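Local atomic coordinates of fructosyl amine: oxygen oxidoreductase (Aspergillus fumigatus, PDB entry 3DJE), a protein that oxidatively deglycates fructosyl amino acids (Amadori products) with FAD as its cofactor. Residues Y39-A44 against V176-G181; L9-A14 against V33-P38; G185-L190 against A200-G205. One frame throughout, in Å; residues are numbered along the deposited sequence.

Interaction 1: residues Y39-A44 against V176-G181; sequences YPVPSA and VKFVTG. With FAD (flavin-adenine dinucleotide), chain C.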
loop_
_atom_site.group_PDB
_atom_site.type_symbol
_atom_site.label_atom_id
_atom_site.label_comp_id
_atom_site.label_asym_id
_atom_site.label_seq_id
_atom_site.Cartn_x
_atom_site.Cartn_y
_atom_site.Cartn_z
ATOM N N TYR A 39 -15.168 6.839 5.445
ATOM C CA TYR A 39 -15.785 6.065 4.360
ATOM C C TYR A 39 -16.277 4.697 4.855
ATOM O O TYR A 39 -15.684 4.129 5.768
ATOM C CB TYR A 39 -14.795 5.855 3.209
ATOM C CG TYR A 39 -14.419 7.113 2.463
ATOM C CD1 TYR A 39 -14.996 7.408 1.227
ATOM C CD2 TYR A 39 -13.479 8.002 2.983
ATOM C CE1 TYR A 39 -14.651 8.575 0.532
ATOM C CE2 TYR A 39 -13.138 9.187 2.299
ATOM C CZ TYR A 39 -13.728 9.451 1.075
ATOM O OH TYR A 39 -13.387 10.603 0.385
ATOM N N PRO A 40 -17.339 4.139 4.229
ATOM C CA PRO A 40 -17.719 2.768 4.577
ATOM C C PRO A 40 -16.594 1.797 4.223
ATOM O O PRO A 40 -15.826 2.062 3.301
ATOM C CB PRO A 40 -18.934 2.488 3.677
ATOM C CG PRO A 40 -19.341 3.791 3.094
ATOM C CD PRO A 40 -18.179 4.706 3.156
ATOM N N VAL A 41 -16.456 0.705 4.975
ATOM C CA VAL A 41 -15.526 -0.351 4.575
ATOM C C VAL A 41 -16.069 -1.019 3.303
ATOM O O VAL A 41 -17.237 -1.422 3.265
ATOM C CB VAL A 41 -15.335 -1.426 5.700
ATOM C CG1 VAL A 41 -14.444 -2.574 5.233
ATOM C CG2 VAL A 41 -14.754 -0.793 6.969
ATOM N N PRO A 42 -15.231 -1.151 2.249
ATOM C CA PRO A 42 -13.822 -0.750 2.139
ATOM C C PRO A 42 -13.684 0.699 1.686
ATOM O O PRO A 42 -14.333 1.118 0.726
ATOM C CB PRO A 42 -13.270 -1.700 1.068
ATOM C CG PRO A 42 -14.472 -1.977 0.170
ATOM C CD PRO A 42 -15.722 -1.807 1.022
ATOM N N SER A 43 -12.857 1.462 2.388
ATOM C CA SER A 43 -12.804 2.890 2.134
ATOM C C SER A 43 -12.340 3.199 0.713
ATOM O O SER A 43 -11.352 2.629 0.246
ATOM C CB SER A 43 -11.841 3.555 3.103
ATOM O OG SER A 43 -11.623 4.890 2.713
ATOM N N ALA A 44 -13.016 4.148 0.074
ATOM C CA ALA A 44 -12.641 4.585 -1.278
ATOM C C ALA A 44 -11.271 5.260 -1.333
ATOM O O ALA A 44 -10.661 5.305 -2.414
ATOM C CB ALA A 44 -13.695 5.494 -1.859
ATOM N N VAL A 176 -15.657 -5.982 17.439
ATOM C CA VAL A 176 -15.144 -4.644 17.124
ATOM C C VAL A 176 -16.263 -3.784 16.522
ATOM O O VAL A 176 -17.035 -4.240 15.655
ATOM C CB VAL A 176 -13.914 -4.705 16.182
ATOM C CG1 VAL A 176 -13.460 -3.283 15.759
ATOM C CG2 VAL A 176 -12.761 -5.481 16.839
ATOM N N LYS A 177 -16.345 -2.553 17.017
ATOM C CA LYS A 177 -17.315 -1.562 16.564
ATOM C C LYS A 177 -16.692 -0.769 15.423
ATOM O O LYS A 177 -15.633 -0.173 15.589
ATOM C CB LYS A 177 -17.666 -0.628 17.724
ATOM C CG LYS A 177 -18.292 -1.342 18.923
ATOM C CD LYS A 177 -18.023 -0.608 20.243
ATOM C CE LYS A 177 -16.725 -1.061 20.920
ATOM N NZ LYS A 177 -16.545 -2.544 20.962
ATOM N N PHE A 178 -17.337 -0.780 14.260
ATOM C CA PHE A 178 -16.900 0.076 13.155
ATOM C C PHE A 178 -17.879 1.211 12.991
ATOM O O PHE A 178 -19.063 0.974 12.729
ATOM C CB PHE A 178 -16.789 -0.692 11.828
ATOM C CG PHE A 178 -15.581 -1.579 11.738
ATOM C CD1 PHE A 178 -14.471 -1.207 10.972
ATOM C CD2 PHE A 178 -15.547 -2.787 12.419
ATOM C CE1 PHE A 178 -13.340 -2.041 10.890
ATOM C CE2 PHE A 178 -14.428 -3.626 12.349
ATOM C CZ PHE A 178 -13.319 -3.253 11.586
ATOM N N VAL A 179 -17.377 2.435 13.131
ATOM C CA VAL A 179 -18.185 3.635 12.934
ATOM C C VAL A 179 -17.649 4.333 11.687
ATOM O O VAL A 179 -16.585 4.956 11.718
ATOM C CB VAL A 179 -18.145 4.577 14.165
ATOM C CG1 VAL A 179 -19.007 5.820 13.915
ATOM C CG2 VAL A 179 -18.589 3.824 15.434
ATOM N N THR A 180 -18.385 4.194 10.590
ATOM C CA THR A 180 -17.865 4.566 9.283
ATOM C C THR A 180 -18.801 5.501 8.540
ATOM O O THR A 180 -20.007 5.548 8.824
ATOM C CB THR A 180 -17.615 3.333 8.398
ATOM O OG1 THR A 180 -18.857 2.657 8.156
ATOM C CG2 THR A 180 -16.598 2.393 9.038
ATOM N N GLY A 181 -18.242 6.229 7.585
ATOM C CA GLY A 181 -19.014 7.215 6.859
ATOM C C GLY A 181 -18.777 8.604 7.400
ATOM O O GLY A 181 -18.149 8.793 8.438
HETATM P PA FAD C . -4.895 2.999 4.019
HETATM O O1A FAD C . -5.220 1.596 3.741
HETATM O O2A FAD C . -4.912 3.975 2.887
HETATM O O5B FAD C . -5.899 3.419 5.167
HETATM C C5B FAD C . -6.003 4.758 5.658
HETATM C C4B FAD C . -7.413 4.904 6.246
HETATM O O4B FAD C . -7.369 6.177 6.918
HETATM C C3B FAD C . -8.416 5.040 5.077
HETATM O O3B FAD C . -9.410 4.003 5.124
HETATM C C2B FAD C . -9.021 6.429 5.339
HETATM O O2B FAD C . -10.455 6.475 5.058
HETATM C C1B FAD C . -8.675 6.659 6.837
HETATM N N9A FAD C . -8.875 8.109 7.139
HETATM C C8A FAD C . -8.558 9.179 6.380
HETATM N N7A FAD C . -8.969 10.299 7.010
HETATM C C5A FAD C . -9.544 9.930 8.164
HETATM C C6A FAD C . -10.159 10.628 9.208
HETATM N N6A FAD C . -10.265 11.977 9.155
HETATM N N1A FAD C . -10.649 9.933 10.254
HETATM C C2A FAD C . -10.557 8.599 10.309
HETATM N N3A FAD C . -9.980 7.900 9.326
HETATM C C4A FAD C . -9.472 8.548 8.251
HETATM N N1 FAD C . 1.505 -2.654 -1.235
HETATM C C2 FAD C . 1.854 -3.995 -1.386
HETATM O O2 FAD C . 2.204 -4.683 -0.425
HETATM N N3 FAD C . 1.812 -4.562 -2.660
HETATM C C4 FAD C . 1.442 -3.825 -3.780
HETATM O O4 FAD C . 1.412 -4.363 -4.894
HETATM C C4X FAD C . 1.112 -2.471 -3.616
HETATM N N5 FAD C . 0.753 -1.699 -4.718
HETATM C C5X FAD C . 0.258 -0.412 -4.520
HETATM C C6 FAD C . -0.290 0.264 -5.605
HETATM C C7 FAD C . -0.836 1.531 -5.435
HETATM C C7M FAD C . -1.405 2.238 -6.673
HETATM C C8 FAD C . -0.861 2.119 -4.172
HETATM C C8M FAD C . -1.539 3.496 -3.974
HETATM C C9 FAD C . -0.323 1.425 -3.079
HETATM C C9A FAD C . 0.230 0.149 -3.245
HETATM N N10 FAD C . 0.790 -0.567 -2.169
HETATM C C10 FAD C . 1.146 -1.904 -2.343
HETATM C "C1'" FAD C . 0.984 0.076 -0.862
HETATM C "C2'" FAD C . -0.191 -0.252 0.060
HETATM O "O2'" FAD C . -1.431 -0.163 -0.676
HETATM C "C3'" FAD C . -0.195 0.723 1.233
HETATM O "O3'" FAD C . 1.140 0.816 1.775
HETATM C "C4'" FAD C . -1.123 0.265 2.364
HETATM O "O4'" FAD C . -2.390 -0.164 1.868
HETATM C "C5'" FAD C . -1.333 1.435 3.333
HETATM O "O5'" FAD C . -2.156 1.008 4.432
HETATM P P FAD C . -2.600 2.059 5.558
HETATM O O1P FAD C . -1.383 2.743 6.089
HETATM O O2P FAD C . -3.499 1.316 6.464
HETATM O O3P FAD C . -3.480 3.152 4.775
HETATM O O HOH W 1 -18.588 0.161 6.834
#

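Interaction 2: residues L9-A14 against V33-P38; sequences LLIVGA and VTVLDP. With FAD (flavin-adenine dinucleotide), chain C.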
loop_
_atom_site.group_PDB
_atom_site.type_symbol
_atom_site.label_atom_id
_atom_site.label_comp_id
_atom_site.label_asym_id
_atom_site.label_seq_id
_atom_site.Cartn_x
_atom_site.Cartn_y
_atom_site.Cartn_z
ATOM N N LEU A 9 -10.483 1.040 23.503
ATOM C CA LEU A 9 -9.406 1.243 22.527
ATOM C C LEU A 9 -10.008 1.849 21.273
ATOM O O LEU A 9 -11.079 1.429 20.830
ATOM C CB LEU A 9 -8.704 -0.077 22.181
ATOM C CG LEU A 9 -8.194 -0.906 23.361
ATOM C CD1 LEU A 9 -7.545 -2.180 22.816
ATOM C CD2 LEU A 9 -7.170 -0.104 24.139
ATOM N N LEU A 10 -9.321 2.836 20.714
ATOM C CA LEU A 10 -9.832 3.565 19.559
ATOM C C LEU A 10 -8.838 3.472 18.429
ATOM O O LEU A 10 -7.647 3.709 18.642
ATOM C CB LEU A 10 -10.029 5.029 19.927
ATOM C CG LEU A 10 -10.703 5.913 18.880
ATOM C CD1 LEU A 10 -12.131 5.444 18.600
ATOM C CD2 LEU A 10 -10.716 7.351 19.376
ATOM N N ILE A 11 -9.313 3.100 17.236
ATOM C CA ILE A 11 -8.443 3.076 16.060
ATOM C C ILE A 11 -8.918 4.133 15.083
ATOM O O ILE A 11 -10.097 4.128 14.692
ATOM C CB ILE A 11 -8.446 1.707 15.356
ATOM C CG1 ILE A 11 -7.956 0.625 16.319
ATOM C CG2 ILE A 11 -7.597 1.744 14.070
ATOM C CD1 ILE A 11 -8.195 -0.768 15.806
ATOM N N VAL A 12 -8.020 5.047 14.717
ATOM C CA VAL A 12 -8.328 6.074 13.709
ATOM C C VAL A 12 -7.885 5.568 12.341
ATOM O O VAL A 12 -6.680 5.484 12.054
ATOM C CB VAL A 12 -7.665 7.440 14.039
ATOM C CG1 VAL A 12 -7.950 8.504 12.913
ATOM C CG2 VAL A 12 -8.139 7.960 15.386
ATOM N N GLY A 13 -8.873 5.203 11.526
ATOM C CA GLY A 13 -8.657 4.651 10.194
ATOM C C GLY A 13 -8.984 3.168 10.111
ATOM O O GLY A 13 -8.402 2.355 10.835
ATOM N N ALA A 14 -9.906 2.808 9.214
ATOM C CA ALA A 14 -10.267 1.411 8.952
ATOM C C ALA A 14 -9.681 0.905 7.624
ATOM O O ALA A 14 -10.312 0.122 6.909
ATOM C CB ALA A 14 -11.801 1.254 8.963
ATOM N N VAL A 33 -13.246 -2.343 21.398
ATOM C CA VAL A 33 -12.467 -1.650 20.354
ATOM C C VAL A 33 -13.431 -0.944 19.416
ATOM O O VAL A 33 -14.425 -1.536 18.979
ATOM C CB VAL A 33 -11.639 -2.673 19.532
ATOM C CG1 VAL A 33 -10.817 -1.968 18.442
ATOM C CG2 VAL A 33 -10.739 -3.512 20.454
ATOM N N THR A 34 -13.135 0.324 19.116
ATOM C CA THR A 34 -13.926 1.088 18.157
ATOM C C THR A 34 -13.015 1.581 17.044
ATOM O O THR A 34 -11.911 2.066 17.309
ATOM C CB THR A 34 -14.617 2.296 18.832
ATOM O OG1 THR A 34 -15.472 1.825 19.883
ATOM C CG2 THR A 34 -15.476 3.063 17.839
ATOM N N VAL A 35 -13.477 1.452 15.805
ATOM C CA VAL A 35 -12.721 1.945 14.652
ATOM C C VAL A 35 -13.528 3.032 13.954
ATOM O O VAL A 35 -14.722 2.834 13.673
ATOM C CB VAL A 35 -12.398 0.810 13.637
ATOM C CG1 VAL A 35 -11.471 1.331 12.517
ATOM C CG2 VAL A 35 -11.736 -0.388 14.331
ATOM N N LEU A 36 -12.855 4.143 13.642
ATOM C CA LEU A 36 -13.485 5.301 12.982
ATOM C C LEU A 36 -12.918 5.525 11.589
ATOM O O LEU A 36 -11.704 5.587 11.414
ATOM C CB LEU A 36 -13.223 6.580 13.800
ATOM C CG LEU A 36 -13.695 6.605 15.256
ATOM C CD1 LEU A 36 -13.170 7.876 15.934
ATOM C CD2 LEU A 36 -15.210 6.523 15.346
ATOM N N ASP A 37 -13.792 5.701 10.606
ATOM C CA ASP A 37 -13.329 6.003 9.235
ATOM C C ASP A 37 -14.405 6.820 8.503
ATOM O O ASP A 37 -15.577 6.512 8.634
ATOM C CB ASP A 37 -13.057 4.681 8.503
ATOM C CG ASP A 37 -12.187 4.844 7.265
ATOM O OD1 ASP A 37 -12.639 5.480 6.287
ATOM O OD2 ASP A 37 -11.046 4.332 7.264
ATOM N N PRO A 38 -14.005 7.860 7.733
ATOM C CA PRO A 38 -14.957 8.710 7.013
ATOM C C PRO A 38 -15.641 8.027 5.821
ATOM O O PRO A 38 -16.600 8.586 5.269
ATOM C CB PRO A 38 -14.090 9.886 6.530
ATOM C CG PRO A 38 -12.719 9.356 6.444
ATOM C CD PRO A 38 -12.619 8.314 7.549
HETATM P PA FAD C . -4.895 2.999 4.019
HETATM O O1A FAD C . -5.220 1.596 3.741
HETATM O O2A FAD C . -4.912 3.975 2.887
HETATM O O5B FAD C . -5.899 3.419 5.167
HETATM C C5B FAD C . -6.003 4.758 5.658
HETATM C C4B FAD C . -7.413 4.904 6.246
HETATM O O4B FAD C . -7.369 6.177 6.918
HETATM C C3B FAD C . -8.416 5.040 5.077
HETATM O O3B FAD C . -9.410 4.003 5.124
HETATM C C2B FAD C . -9.021 6.429 5.339
HETATM O O2B FAD C . -10.455 6.475 5.058
HETATM C C1B FAD C . -8.675 6.659 6.837
HETATM N N9A FAD C . -8.875 8.109 7.139
HETATM C C8A FAD C . -8.558 9.179 6.380
HETATM N N7A FAD C . -8.969 10.299 7.010
HETATM C C5A FAD C . -9.544 9.930 8.164
HETATM C C6A FAD C . -10.159 10.628 9.208
HETATM N N6A FAD C . -10.265 11.977 9.155
HETATM N N1A FAD C . -10.649 9.933 10.254
HETATM C C2A FAD C . -10.557 8.599 10.309
HETATM N N3A FAD C . -9.980 7.900 9.326
HETATM C C4A FAD C . -9.472 8.548 8.251
HETATM N N1 FAD C . 1.505 -2.654 -1.235
HETATM C C2 FAD C . 1.854 -3.995 -1.386
HETATM O O2 FAD C . 2.204 -4.683 -0.425
HETATM N N3 FAD C . 1.812 -4.562 -2.660
HETATM C C4 FAD C . 1.442 -3.825 -3.780
HETATM O O4 FAD C . 1.412 -4.363 -4.894
HETATM C C4X FAD C . 1.112 -2.471 -3.616
HETATM N N5 FAD C . 0.753 -1.699 -4.718
HETATM C C5X FAD C . 0.258 -0.412 -4.520
HETATM C C6 FAD C . -0.290 0.264 -5.605
HETATM C C7 FAD C . -0.836 1.531 -5.435
HETATM C C7M FAD C . -1.405 2.238 -6.673
HETATM C C8 FAD C . -0.861 2.119 -4.172
HETATM C C8M FAD C . -1.539 3.496 -3.974
HETATM C C9 FAD C . -0.323 1.425 -3.079
HETATM C C9A FAD C . 0.230 0.149 -3.245
HETATM N N10 FAD C . 0.790 -0.567 -2.169
HETATM C C10 FAD C . 1.146 -1.904 -2.343
HETATM C "C1'" FAD C . 0.984 0.076 -0.862
HETATM C "C2'" FAD C . -0.191 -0.252 0.060
HETATM O "O2'" FAD C . -1.431 -0.163 -0.676
HETATM C "C3'" FAD C . -0.195 0.723 1.233
HETATM O "O3'" FAD C . 1.140 0.816 1.775
HETATM C "C4'" FAD C . -1.123 0.265 2.364
HETATM O "O4'" FAD C . -2.390 -0.164 1.868
HETATM C "C5'" FAD C . -1.333 1.435 3.333
HETATM O "O5'" FAD C . -2.156 1.008 4.432
HETATM P P FAD C . -2.600 2.059 5.558
HETATM O O1P FAD C . -1.383 2.743 6.089
HETATM O O2P FAD C . -3.499 1.316 6.464
HETATM O O3P FAD C . -3.480 3.152 4.775
HETATM O O HOH W 2 -13.839 1.724 22.087
#

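Interaction 3: residues G185-L190 against A200-G205; sequences GRVVTL and AVTADG. Unlike the reference sequence in segment 200-205: Ala203 (reference Gly). With FAD (flavin-adenine dinucleotide), chain C.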
loop_
_atom_site.group_PDB
_atom_site.type_symbol
_atom_site.label_atom_id
_atom_site.label_comp_id
_atom_site.label_asym_id
_atom_site.label_seq_id
_atom_site.Cartn_x
_atom_site.Cartn_y
_atom_site.Cartn_z
ATOM N N GLY A 185 -17.792 9.048 11.157
ATOM C CA GLY A 185 -16.471 8.418 11.273
ATOM C C GLY A 185 -15.302 9.292 10.857
ATOM O O GLY A 185 -14.171 8.816 10.809
ATOM N N ARG A 186 -15.565 10.565 10.539
ATOM C CA ARG A 186 -14.505 11.467 10.110
ATOM C C ARG A 186 -13.905 12.154 11.328
ATOM O O ARG A 186 -14.513 13.068 11.907
ATOM C CB ARG A 186 -15.008 12.515 9.096
ATOM C CG ARG A 186 -13.947 13.559 8.753
ATOM C CD ARG A 186 -14.281 14.405 7.521
ATOM N NE ARG A 186 -13.982 13.691 6.276
ATOM C CZ ARG A 186 -12.752 13.438 5.820
ATOM N NH1 ARG A 186 -11.679 13.832 6.514
ATOM N NH2 ARG A 186 -12.589 12.777 4.674
ATOM N N VAL A 187 -12.711 11.729 11.719
ATOM C CA VAL A 187 -12.048 12.382 12.854
ATOM C C VAL A 187 -11.627 13.787 12.436
ATOM O O VAL A 187 -11.047 13.977 11.357
ATOM C CB VAL A 187 -10.813 11.589 13.328
ATOM C CG1 VAL A 187 -10.027 12.392 14.338
ATOM C CG2 VAL A 187 -11.244 10.250 13.939
ATOM N N VAL A 188 -11.907 14.766 13.301
ATOM C CA VAL A 188 -11.519 16.157 13.014
ATOM C C VAL A 188 -10.354 16.642 13.867
ATOM O O VAL A 188 -9.657 17.589 13.488
ATOM C CB VAL A 188 -12.696 17.163 13.108
ATOM C CG1 VAL A 188 -13.781 16.805 12.070
ATOM C CG2 VAL A 188 -13.256 17.228 14.531
ATOM N N THR A 189 -10.172 16.009 15.026
ATOM C CA THR A 189 -8.991 16.241 15.864
ATOM C C THR A 189 -8.841 15.109 16.856
ATOM O O THR A 189 -9.817 14.475 17.219
ATOM C CB THR A 189 -9.080 17.582 16.648
ATOM O OG1 THR A 189 -7.839 17.823 17.330
ATOM C CG2 THR A 189 -10.237 17.577 17.651
ATOM N N LEU A 190 -7.602 14.837 17.259
ATOM C CA LEU A 190 -7.404 14.023 18.453
ATOM C C LEU A 190 -7.718 14.898 19.672
ATOM O O LEU A 190 -7.748 16.144 19.576
ATOM C CB LEU A 190 -5.953 13.502 18.509
ATOM C CG LEU A 190 -5.518 12.648 17.306
ATOM C CD1 LEU A 190 -4.037 12.274 17.424
ATOM C CD2 LEU A 190 -6.390 11.393 17.172
ATOM N N ALA A 200 -10.492 10.855 20.310
ATOM C CA ALA A 200 -10.729 11.663 19.101
ATOM C C ALA A 200 -12.108 12.292 19.094
ATOM O O ALA A 200 -13.023 11.822 19.772
ATOM C CB ALA A 200 -10.580 10.803 17.849
ATOM N N VAL A 201 -12.249 13.343 18.300
ATOM C CA VAL A 201 -13.566 13.950 18.070
ATOM C C VAL A 201 -13.902 13.769 16.599
ATOM O O VAL A 201 -13.058 14.044 15.738
ATOM C CB VAL A 201 -13.561 15.449 18.400
ATOM C CG1 VAL A 201 -14.954 16.051 18.199
ATOM C CG2 VAL A 201 -13.073 15.689 19.830
ATOM N N THR A 202 -15.135 13.333 16.314
ATOM C CA THR A 202 -15.581 13.170 14.921
ATOM C C THR A 202 -16.403 14.375 14.446
ATOM O O THR A 202 -16.848 15.185 15.272
ATOM C CB THR A 202 -16.341 11.847 14.700
ATOM O OG1 THR A 202 -17.343 11.695 15.712
ATOM C CG2 THR A 202 -15.368 10.664 14.802
ATOM N N ALA A 203 -16.587 14.484 13.130
ATOM C CA ALA A 203 -17.206 15.664 12.509
ATOM C C ALA A 203 -18.677 15.867 12.879
ATOM O O ALA A 203 -19.218 16.967 12.649
ATOM C CB ALA A 203 -17.073 15.588 11.004
ATOM N N ASP A 204 -19.332 14.812 13.377
ATOM C CA ASP A 204 -20.699 14.919 13.931
ATOM C C ASP A 204 -20.718 15.528 15.338
ATOM O O ASP A 204 -21.783 15.648 15.967
ATOM C CB ASP A 204 -21.416 13.558 13.939
ATOM C CG ASP A 204 -20.708 12.519 14.774
ATOM O OD1 ASP A 204 -19.527 12.757 15.156
ATOM O OD2 ASP A 204 -21.328 11.456 15.070
ATOM N N GLY A 205 -19.546 15.929 15.827
ATOM C CA GLY A 205 -19.433 16.468 17.172
ATOM C C GLY A 205 -19.680 15.406 18.227
ATOM O O GLY A 205 -20.484 15.605 19.167
HETATM P PA FAD C . -4.895 2.999 4.019
HETATM O O1A FAD C . -5.220 1.596 3.741
HETATM O O2A FAD C . -4.912 3.975 2.887
HETATM O O5B FAD C . -5.899 3.419 5.167
HETATM C C5B FAD C . -6.003 4.758 5.658
HETATM C C4B FAD C . -7.413 4.904 6.246
HETATM O O4B FAD C . -7.369 6.177 6.918
HETATM C C3B FAD C . -8.416 5.040 5.077
HETATM O O3B FAD C . -9.410 4.003 5.124
HETATM C C2B FAD C . -9.021 6.429 5.339
HETATM O O2B FAD C . -10.455 6.475 5.058
HETATM C C1B FAD C . -8.675 6.659 6.837
HETATM N N9A FAD C . -8.875 8.109 7.139
HETATM C C8A FAD C . -8.558 9.179 6.380
HETATM N N7A FAD C . -8.969 10.299 7.010
HETATM C C5A FAD C . -9.544 9.930 8.164
HETATM C C6A FAD C . -10.159 10.628 9.208
HETATM N N6A FAD C . -10.265 11.977 9.155
HETATM N N1A FAD C . -10.649 9.933 10.254
HETATM C C2A FAD C . -10.557 8.599 10.309
HETATM N N3A FAD C . -9.980 7.900 9.326
HETATM C C4A FAD C . -9.472 8.548 8.251
HETATM N N1 FAD C . 1.505 -2.654 -1.235
HETATM C C2 FAD C . 1.854 -3.995 -1.386
HETATM O O2 FAD C . 2.204 -4.683 -0.425
HETATM N N3 FAD C . 1.812 -4.562 -2.660
HETATM C C4 FAD C . 1.442 -3.825 -3.780
HETATM O O4 FAD C . 1.412 -4.363 -4.894
HETATM C C4X FAD C . 1.112 -2.471 -3.616
HETATM N N5 FAD C . 0.753 -1.699 -4.718
HETATM C C5X FAD C . 0.258 -0.412 -4.520
HETATM C C6 FAD C . -0.290 0.264 -5.605
HETATM C C7 FAD C . -0.836 1.531 -5.435
HETATM C C7M FAD C . -1.405 2.238 -6.673
HETATM C C8 FAD C . -0.861 2.119 -4.172
HETATM C C8M FAD C . -1.539 3.496 -3.974
HETATM C C9 FAD C . -0.323 1.425 -3.079
HETATM C C9A FAD C . 0.230 0.149 -3.245
HETATM N N10 FAD C . 0.790 -0.567 -2.169
HETATM C C10 FAD C . 1.146 -1.904 -2.343
HETATM C "C1'" FAD C . 0.984 0.076 -0.862
HETATM C "C2'" FAD C . -0.191 -0.252 0.060
HETATM O "O2'" FAD C . -1.431 -0.163 -0.676
HETATM C "C3'" FAD C . -0.195 0.723 1.233
HETATM O "O3'" FAD C . 1.140 0.816 1.775
HETATM C "C4'" FAD C . -1.123 0.265 2.364
HETATM O "O4'" FAD C . -2.390 -0.164 1.868
HETATM C "C5'" FAD C . -1.333 1.435 3.333
HETATM O "O5'" FAD C . -2.156 1.008 4.432
HETATM P P FAD C . -2.600 2.059 5.558
HETATM O O1P FAD C . -1.383 2.743 6.089
HETATM O O2P FAD C . -3.499 1.316 6.464
HETATM O O3P FAD C . -3.480 3.152 4.775
#

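Interaction 1: residues Y39-A44 against V176-G181
Val41 meets Phe178 through a single methyl: CG2 stands 4.0 Å from CD1 of the phenyl ring and approaches it at a slant. The same methyl lies 4.2 Å from CG2 of Thr180, so it reaches two side chains that the strand 177-180 turns to the same side. With CG1 of Val41 anti to the backbone N (chi1 176°), CG2 is the branch presented to the strand. The CB of Thr180 packs against the carbonyl O of Tyr39 at 3.4 Å, while its OG1, held between the backbone N and the carbonyl carbon, shares a water with the backbone N of Val41. This water accepts from Val41 N at 2.9 Å and is the polar bridge between two segments that have no direct hydrogen bond. The CB of Tyr39 points away from the strand, and its hydroxyl bonds to Glu301. Farther along the loop, OG of Ser43 donates to O2B of FAD over 3.1 Å. Ala168 of helix 160-173 touches both Val41 and Phe178. The contact thus sets the loop after the second strand of the Rossmann-type FAD domain against strand 177-180, at one border of its mixed sheet, beside the adenosine ribose site.

Interaction 2: residues L9-A14 against V33-P38
Ile11 and Val35 pair in parallel strands, and CD1 of Ile11 touches both CG2 of Val35 and CG1 of Val33, 3.9 Å from each. CG1 of Ile11 lies anti to the carbonyl carbon (chi1 -60°), and from there the chain extends to bring CD1 against both valines. Helix 16-27 closes over this face with Ala22 and Leu25, and Ala14 continues the close packing by setting CB 3.6 Å from CG1 of Val35. On the face of Leu10 and Leu36, the two leucines meet through their CD1 methyls at 3.8 Å. A ladder of backbone bonds runs between the strands, from Thr34 N to Leu9 O, Ile11 N to Thr34 O, Leu36 N to Ile11 O and Gly13 N to Leu36 O.

These strands and helix 16-27 form the beta-alpha-beta unit of a Rossmann-type dinucleotide fold, in which the acidic residue ending the second strand binds the adenosine ribose. Here Asp37 takes that role: OD1 accepts from O2B of FAD, and OD2 accepts from O3B at 2.7 Å. OD2 also receives Ala14 N at 2.7 Å on its anti lone pair, so the carboxylate is fixed by protein and cofactor together.

Packing is slacker at the opposite end. Leu9 and Val33 approach only to 4.2 Å, between CD1 and CG2. At the same end of the ladder, a water sits by Leu9 O and the Thr34 hydroxyl. It donates to Leu9 O, which already accepts from Thr34 N, and it hydrogen-bonds OG1 of Thr34 at 2.7 Å.

Interaction 3: residues G185-L190 against A200-G205
The hairpin of strands 187-193 and 196-202 carries a classic beta bulge, in which Val188 and Thr189 together sit opposite the single residue Val201. Three backbone hydrogen bonds join the antiparallel chains. Val188 N donates almost straight to Val201 O (N-H...O 173°), Val201 N donates to Thr189 O, and Ala203 N reaches Arg186 O along a more bent path of 134°.

Apolar contacts lie on both faces. CG2 of Thr189 runs alongside the Val201 side chain, 4.0 Å from its CB, while CG1 of Val187 packs on CB of Ala200 at 3.9 Å. CG1 of Val188 lies anti to the carbonyl carbon (chi1 -61° for this branch) and comes within 3.7 Å of CB of Ala203, a residue that differs from the reference sequence. Leu36 lies against Val187 and Thr202, joining the hairpin to the parallel strands.

Two threonine hydroxyls bond away from the partner segment: OG1 of Thr202 pairs with NE1 of Trp208, and OG1 of Thr189 donates to Leu190 O.

Cofactor recognition comes from the backbone of Val187, which pairs with the adenine through one donor and one acceptor. Its N donates to N1A of FAD, and its O accepts from N6A of FAD at 3.1 Å.

Interaction 2 is buried throughout, interaction 3 partly so, and interaction 1 lies at the surface. Interactions 1 and 2 reach the same sheet: strand 177-180 flanks strand 33-37, with a probable hydrogen bond between Val179 N and Val35 O at 2.7 Å. Interaction 3 belongs to a separate antiparallel sheet that packs on interaction 2 through Leu36 and Leu10. Their chemistry follows place. The parallel ladder of 9-14 with 33-38 is regular, the hairpin has a bulge, and 39-44 meets 176-181 through a shared water, van der Waals contact with the backbone of Tyr39 and Pro40, and one valine methyl against a phenyl ring. All three reach the adenosine half of FAD, interaction 1 at the ribose, interaction 2 at ribose and adenine, interaction 3 at adenine.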